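Local coordinates for protein putative D-lactate dehydrogenase (Chlamydomonas reinhardtii, PDB 4ZGS) that probably reduces pyruvate to D-lactate with a nicotinamide cofactor, as a chloroplast pyruvate reductase of the D-isomer specific 2-hydroxyacid dehydrogenase family, at residues A[70-81]-A[94-105]. Sequence-based numbering, arbitrary orientation.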
ATOM      1  N   LYS A  70      -5.772  13.377  33.023  1.00100.34           N
ATOM      2  CA  LYS A  70      -5.736  13.819  34.389  1.00106.10           C
ATOM      3  C   LYS A  70      -4.490  14.689  34.454  1.00107.96           C
ATOM      4  O   LYS A  70      -4.491  15.794  35.012  1.00111.89           O
ATOM      5  CB  LYS A  70      -5.655  12.614  35.344  1.00116.08           C
ATOM      6  CG  LYS A  70      -6.877  11.682  35.299  1.00119.22           C
ATOM      7  CD  LYS A  70      -6.766  10.482  36.263  1.00120.66           C
ATOM      8  CE  LYS A  70      -5.601   9.545  35.907  1.00119.90           C
ATOM      9  NZ  LYS A  70      -5.809   8.767  34.639  1.00113.26           N
ATOM     10  N   ASP A  71      -3.425  14.159  33.860  1.00105.14           N
ATOM     11  CA  ASP A  71      -2.179  14.877  33.592  1.00 98.00           C
ATOM     12  C   ASP A  71      -2.181  16.071  32.622  1.00 89.18           C
ATOM     13  O   ASP A  71      -1.416  17.015  32.820  1.00 83.15           O
ATOM     14  CB  ASP A  71      -1.155  13.857  33.106  1.00 98.93           C
ATOM     15  CG  ASP A  71      -0.765  12.873  34.194  1.00106.74           C
ATOM     16  OD1 ASP A  71      -0.975  13.187  35.385  1.00107.99           O
ATOM     17  OD2 ASP A  71      -0.265  11.783  33.857  1.00111.98           O
ATOM     18  N   THR A  72      -3.032  16.079  31.602  1.00 88.10           N
ATOM     19  CA  THR A  72      -2.997  17.229  30.700  1.00 80.40           C
ATOM     20  C   THR A  72      -4.070  18.249  31.032  1.00 72.87           C
ATOM     21  O   THR A  72      -4.192  19.286  30.377  1.00 69.22           O
ATOM     22  CB  THR A  72      -3.159  16.788  29.240  1.00 79.61           C
ATOM     23  OG1 THR A  72      -4.345  16.000  29.103  1.00 80.70           O
ATOM     24  CG2 THR A  72      -1.935  15.979  28.801  1.00 77.55           C
ATOM     25  N   ALA A  73      -4.766  18.012  32.131  1.00 73.35           N
ATOM     26  CA  ALA A  73      -5.814  18.917  32.565  1.00 74.50           C
ATOM     27  C   ALA A  73      -5.157  20.049  33.327  1.00 65.85           C
ATOM     28  O   ALA A  73      -5.623  21.176  33.349  1.00 59.98           O
ATOM     29  CB  ALA A  73      -6.815  18.194  33.439  1.00 81.59           C
ATOM     30  N   GLN A  74      -4.027  19.723  33.917  1.00 70.64           N
ATOM     31  CA  GLN A  74      -3.245  20.669  34.673  1.00 77.44           C
ATOM     32  C   GLN A  74      -2.706  21.756  33.760  1.00 72.70           C
ATOM     33  O   GLN A  74      -2.186  22.781  34.223  1.00 76.59           O
ATOM     34  CB  GLN A  74      -2.135  19.904  35.382  1.00 83.58           C
ATOM     35  CG  GLN A  74      -2.743  18.823  36.280  1.00 93.95           C
ATOM     36  CD  GLN A  74      -1.726  17.855  36.849  1.00104.74           C
ATOM     37  OE1 GLN A  74      -0.663  17.632  36.266  1.00109.12           O
ATOM     38  NE2 GLN A  74      -2.052  17.264  37.993  1.00106.98           N
ATOM     39  N   LEU A  75      -2.857  21.524  32.461  1.00 61.26           N
ATOM     40  CA  LEU A  75      -2.484  22.491  31.435  1.00 65.14           C
ATOM     41  C   LEU A  75      -3.493  23.638  31.329  1.00 66.69           C
ATOM     42  O   LEU A  75      -3.182  24.698  30.784  1.00 66.61           O
ATOM     43  CB  LEU A  75      -2.369  21.802  30.064  1.00 62.61           C
ATOM     44  CG  LEU A  75      -1.138  20.949  29.722  1.00 60.49           C
ATOM     45  CD1 LEU A  75      -1.380  20.159  28.412  1.00 53.66           C
ATOM     46  CD2 LEU A  75       0.166  21.760  29.672  1.00 58.15           C
ATOM     47  N   ALA A  76      -4.687  23.418  31.878  1.00 63.88           N
ATOM     48  CA  ALA A  76      -5.827  24.312  31.700  1.00 64.90           C
ATOM     49  C   ALA A  76      -5.884  25.359  32.791  1.00 71.63           C
ATOM     50  O   ALA A  76      -6.864  26.097  32.901  1.00 75.72           O
ATOM     51  CB  ALA A  76      -7.126  23.524  31.657  1.00 62.79           C
ATOM     52  N   ARG A  77      -4.833  25.398  33.603  1.00 72.97           N
ATOM     53  CA  ARG A  77      -4.731  26.315  34.734  1.00 77.97           C
ATOM     54  C   ARG A  77      -4.840  27.774  34.276  1.00 76.20           C
ATOM     55  O   ARG A  77      -4.042  28.249  33.457  1.00 76.83           O
ATOM     56  CB  ARG A  77      -3.399  26.111  35.434  1.00 80.07           C
ATOM     57  CG  ARG A  77      -3.221  26.826  36.732  1.00 90.54           C
ATOM     58  CD  ARG A  77      -1.754  26.714  37.066  1.00101.17           C
ATOM     59  NE  ARG A  77      -1.290  25.329  37.116  1.00103.79           N
ATOM     60  CZ  ARG A  77      -0.016  24.985  37.284  1.00108.92           C
ATOM     61  NH1 ARG A  77       0.911  25.928  37.416  1.00112.54           N
ATOM     62  NH2 ARG A  77       0.336  23.705  37.305  1.00108.21           N
ATOM     63  N   GLY A  78      -5.811  28.498  34.815  1.00 77.21           N
ATOM     64  CA  GLY A  78      -5.967  29.889  34.449  1.00 80.08           C
ATOM     65  C   GLY A  78      -6.980  30.070  33.336  1.00 75.06           C
ATOM     66  O   GLY A  78      -7.477  31.162  33.124  1.00 81.58           O
ATOM     67  N   TYR A  79      -7.258  29.007  32.592  1.00 70.09           N
ATOM     68  CA  TYR A  79      -8.170  29.109  31.460  1.00 69.19           C
ATOM     69  C   TYR A  79      -9.661  29.001  31.792  1.00 68.86           C
ATOM     70  O   TYR A  79     -10.075  28.369  32.766  1.00 70.51           O
ATOM     71  CB  TYR A  79      -7.794  28.089  30.392  1.00 59.17           C
ATOM     72  CG  TYR A  79      -6.502  28.452  29.709  1.00 60.57           C
ATOM     73  CD1 TYR A  79      -6.506  29.171  28.521  1.00 59.00           C
ATOM     74  CD2 TYR A  79      -5.278  28.118  30.263  1.00 61.51           C
ATOM     75  CE1 TYR A  79      -5.329  29.523  27.895  1.00 59.18           C
ATOM     76  CE2 TYR A  79      -4.101  28.457  29.632  1.00 61.18           C
ATOM     77  CZ  TYR A  79      -4.135  29.157  28.455  1.00 60.44           C
ATOM     78  OH  TYR A  79      -2.968  29.502  27.835  1.00 67.68           O
ATOM     79  N   ASP A  80     -10.447  29.696  30.986  1.00 66.67           N
ATOM     80  CA  ASP A  80     -11.879  29.804  31.199  1.00 72.94           C
ATOM     81  C   ASP A  80     -12.714  28.692  30.593  1.00 70.01           C
ATOM     82  O   ASP A  80     -13.666  28.209  31.208  1.00 68.69           O
ATOM     83  CB  ASP A  80     -12.326  31.154  30.662  1.00 77.91           C
ATOM     84  CG  ASP A  80     -11.595  32.286  31.344  1.00 84.38           C
ATOM     85  OD1 ASP A  80     -11.659  32.365  32.589  1.00 87.19           O
ATOM     86  OD2 ASP A  80     -10.919  33.063  30.636  1.00 88.29           O
ATOM     87  N   VAL A  81     -12.341  28.286  29.383  1.00 67.64           N
ATOM     88  CA  VAL A  81     -13.093  27.291  28.633  1.00 59.90           C
ATOM     89  C   VAL A  81     -12.160  26.293  27.975  1.00 56.37           C
ATOM     90  O   VAL A  81     -11.132  26.661  27.390  1.00 54.07           O
ATOM     91  CB  VAL A  81     -14.008  27.944  27.563  1.00 81.24           C
ATOM     92  CG1 VAL A  81     -13.293  29.079  26.871  1.00 85.96           C
ATOM     93  CG2 VAL A  81     -14.507  26.907  26.562  1.00 71.38           C
ATOM     94  N   VAL A  94     -11.043  13.823  35.728  1.00111.49           N
ATOM     95  CA  VAL A  94     -10.415  14.968  35.057  1.00104.21           C
ATOM     96  C   VAL A  94     -11.276  16.230  35.174  1.00 94.98           C
ATOM     97  O   VAL A  94     -10.748  17.345  35.116  1.00 92.14           O
ATOM     98  CB  VAL A  94     -10.120  14.712  33.548  1.00 77.59           C
ATOM     99  CG1 VAL A  94      -9.219  13.502  33.357  1.00 87.40           C
ATOM    100  CG2 VAL A  94     -11.389  14.526  32.769  1.00 75.38           C
ATOM    101  N   ILE A  95     -12.585  16.062  35.378  1.00 88.30           N
ATOM    102  CA  ILE A  95     -13.463  17.211  35.588  1.00 82.10           C
ATOM    103  C   ILE A  95     -13.050  17.848  36.908  1.00 84.89           C
ATOM    104  O   ILE A  95     -13.212  19.050  37.116  1.00 84.33           O
ATOM    105  CB  ILE A  95     -14.963  16.848  35.592  1.00 81.85           C
ATOM    106  CG1 ILE A  95     -15.475  16.654  34.158  1.00 81.50           C
ATOM    107  CG2 ILE A  95     -15.779  17.993  36.171  1.00 79.37           C
ATOM    108  CD1 ILE A  95     -15.599  15.216  33.698  1.00 81.21           C
ATOM    109  N   LYS A  96     -12.482  17.039  37.794  1.00 88.97           N
ATOM    110  CA  LYS A  96     -12.127  17.546  39.102  1.00 90.08           C
ATOM    111  C   LYS A  96     -10.948  18.480  38.927  1.00 91.50           C
ATOM    112  O   LYS A  96     -10.903  19.549  39.524  1.00 89.12           O
ATOM    113  CB  LYS A  96     -11.773  16.404  40.065  1.00 91.90           C
ATOM    114  CG  LYS A  96     -11.594  16.846  41.514  1.00 95.64           C
ATOM    115  CD  LYS A  96     -11.366  15.660  42.462  1.00 99.59           C
ATOM    116  CE  LYS A  96     -11.246  16.127  43.912  1.00 99.79           C
ATOM    117  NZ  LYS A  96     -11.060  15.007  44.879  1.00102.04           N
ATOM    118  N   GLU A  97     -10.025  18.117  38.046  1.00 95.01           N
ATOM    119  CA  GLU A  97      -8.837  18.937  37.895  1.00 99.86           C
ATOM    120  C   GLU A  97      -9.057  20.153  37.015  1.00 91.37           C
ATOM    121  O   GLU A  97      -8.476  21.210  37.264  1.00 88.14           O
ATOM    122  CB  GLU A  97      -7.698  18.085  37.315  1.00110.33           C
ATOM    123  CG  GLU A  97      -7.262  16.993  38.263  1.00122.34           C
ATOM    124  CD  GLU A  97      -6.940  17.552  39.612  1.00128.80           C
ATOM    125  OE1 GLU A  97      -6.235  18.577  39.649  1.00132.79           O
ATOM    126  OE2 GLU A  97      -7.422  17.004  40.627  1.00131.45           O
ATOM    127  N   LEU A  98     -10.002  20.048  36.088  1.00 85.96           N
ATOM    128  CA  LEU A  98     -10.372  21.196  35.273  1.00 80.62           C
ATOM    129  C   LEU A  98     -11.105  22.231  36.091  1.00 76.77           C
ATOM    130  O   LEU A  98     -10.918  23.425  35.879  1.00 75.32           O
ATOM    131  CB  LEU A  98     -11.238  20.789  34.076  1.00 74.07           C
ATOM    132  CG  LEU A  98     -10.529  20.033  32.959  1.00 81.12           C
ATOM    133  CD1 LEU A  98     -11.484  19.686  31.805  1.00 80.16           C
ATOM    134  CD2 LEU A  98      -9.359  20.869  32.476  1.00 84.15           C
ATOM    135  N   ALA A  99     -11.920  21.776  37.033  1.00 70.14           N
ATOM    136  CA  ALA A  99     -12.642  22.703  37.884  1.00 83.29           C
ATOM    137  C   ALA A  99     -11.678  23.588  38.672  1.00 88.41           C
ATOM    138  O   ALA A  99     -11.817  24.814  38.678  1.00 90.84           O
ATOM    139  CB  ALA A  99     -13.568  21.943  38.841  1.00 81.70           C
ATOM    140  N   LYS A 100     -10.667  22.969  39.271  1.00 92.27           N
ATOM    141  CA  LYS A 100      -9.700  23.680  40.105  1.00 97.32           C
ATOM    142  C   LYS A 100      -8.727  24.502  39.279  1.00 94.34           C
ATOM    143  O   LYS A 100      -8.113  25.443  39.783  1.00 96.80           O
ATOM    144  CB  LYS A 100      -8.937  22.684  40.966  1.00105.17           C
ATOM    145  CG  LYS A 100      -9.767  21.464  41.291  1.00109.89           C
ATOM    146  CD  LYS A 100     -11.010  21.836  42.093  1.00115.63           C
ATOM    147  CE  LYS A 100     -10.688  22.092  43.555  1.00123.41           C
ATOM    148  NZ  LYS A 100     -11.936  22.267  44.342  1.00126.73           N
ATOM    149  N   ALA A 101      -8.599  24.145  38.006  1.00 87.23           N
ATOM    150  CA  ALA A 101      -7.844  24.959  37.071  1.00 81.74           C
ATOM    151  C   ALA A 101      -8.575  26.276  36.826  1.00 76.96           C
ATOM    152  O   ALA A 101      -7.958  27.287  36.491  1.00 74.94           O
ATOM    153  CB  ALA A 101      -7.624  24.201  35.750  1.00 76.46           C
ATOM    154  N   GLY A 102      -9.887  26.276  37.046  1.00 75.89           N
ATOM    155  CA  GLY A 102     -10.655  27.483  36.833  1.00 76.18           C
ATOM    156  C   GLY A 102     -11.616  27.480  35.663  1.00 79.69           C
ATOM    157  O   GLY A 102     -12.356  28.446  35.495  1.00 83.17           O
ATOM    158  N   VAL A 103     -11.600  26.437  34.832  1.00 79.67           N
ATOM    159  CA  VAL A 103     -12.495  26.388  33.673  1.00 78.55           C
ATOM    160  C   VAL A 103     -13.959  26.134  34.093  1.00 76.66           C
ATOM    161  O   VAL A 103     -14.256  25.162  34.805  1.00 72.74           O
ATOM    162  CB  VAL A 103     -12.061  25.294  32.632  1.00 81.80           C
ATOM    163  CG1 VAL A 103     -10.551  25.331  32.365  1.00 81.31           C
ATOM    164  CG2 VAL A 103     -12.476  23.903  33.074  1.00 82.50           C
ATOM    165  N   LYS A 104     -14.856  27.052  33.714  1.00 78.15           N
ATOM    166  CA  LYS A 104     -16.293  26.860  33.938  1.00 78.70           C
ATOM    167  C   LYS A 104     -17.083  26.376  32.722  1.00 76.80           C
ATOM    168  O   LYS A 104     -18.262  26.065  32.856  1.00 77.72           O
ATOM    169  CB  LYS A 104     -16.958  28.151  34.436  1.00 79.76           C
ATOM    170  CG  LYS A 104     -16.741  28.498  35.892  1.00 87.16           C
ATOM    171  CD  LYS A 104     -15.316  28.870  36.247  1.00 91.64           C
ATOM    172  CE  LYS A 104     -15.221  29.184  37.745  1.00 91.22           C
ATOM    173  NZ  LYS A 104     -13.852  29.571  38.173  1.00 92.37           N
ATOM    174  N   LEU A 105     -16.450  26.243  31.562  1.00 73.60           N
ATOM    175  CA  LEU A 105     -17.195  25.796  30.386  1.00 62.82           C
ATOM    176  C   LEU A 105     -16.406  24.799  29.562  1.00 59.84           C
ATOM    177  O   LEU A 105     -15.226  25.002  29.256  1.00 60.44           O
ATOM    178  CB  LEU A 105     -17.589  26.983  29.506  1.00 57.41           C
ATOM    179  CG  LEU A 105     -18.334  26.586  28.237  1.00 50.86           C
ATOM    180  CD1 LEU A 105     -19.723  26.102  28.622  1.00 50.62           C
ATOM    181  CD2 LEU A 105     -18.425  27.760  27.294  1.00 49.38           C
TER
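Gly78 N donates a nearly straight hydrogen bond to Ala101 O (3.0 Å, 168° at the hydrogen). It ties the loop before strand 81-84 to the end of helix 92-101. Helix 92-101 is the crossover helix of a beta-alpha-beta unit, linking parallel strands 81-84 and 105-108 of the five-stranded sheet, away from the NAD site. The donor is tilted 21° from the plane of the Ala101 carbonyl.

Both segments turn here. Ala76 to Tyr79 form a type II turn with Gly78 at positive phi. Gly102, at positive phi, ends the helix in a Schellman motif: Gly102 N bonds to Ala99 O and Val103 N to Leu98 O.

Beyond the turns the strands begin to pair. Asp80 O receives two weak hydrogen bonds, from Lys104 N and Leu105 N, and Val103 CA makes a C-H...O contact with the same oxygen. Val81 and Leu105 form a parallel bridge, and Val81 CA approaches Leu105 O at 3.2 Å. Their side chains lie side by side and point the same way, both touching Ile355 of helix 341-359. Asp80 OD2 is hydrogen-bonded to Arg36 N in strand 36-39, which adjoins strand 81-84.

The packing of the loop on the helix and the residues after it is mainly apolar. Leu98 CD2 reaches both Ala76 CB (3.6 Å) and Ala73 CB (3.8 Å). Ala101 CB rests against the carbonyl group of Ala76, whose methyl also meets Val103 CG1 at 3.9 Å. That branch is anti to the carbonyl carbon of Val103 (chi1 -45°), which brings it close to Tyr79 O as well. Ile38 of strand 36-39 packs on Ala76 and Tyr79. At the far end the Lys70 and Val94 side chains cross at about a right angle, with Lys70 CG 3.5 Å from Val94 CG1.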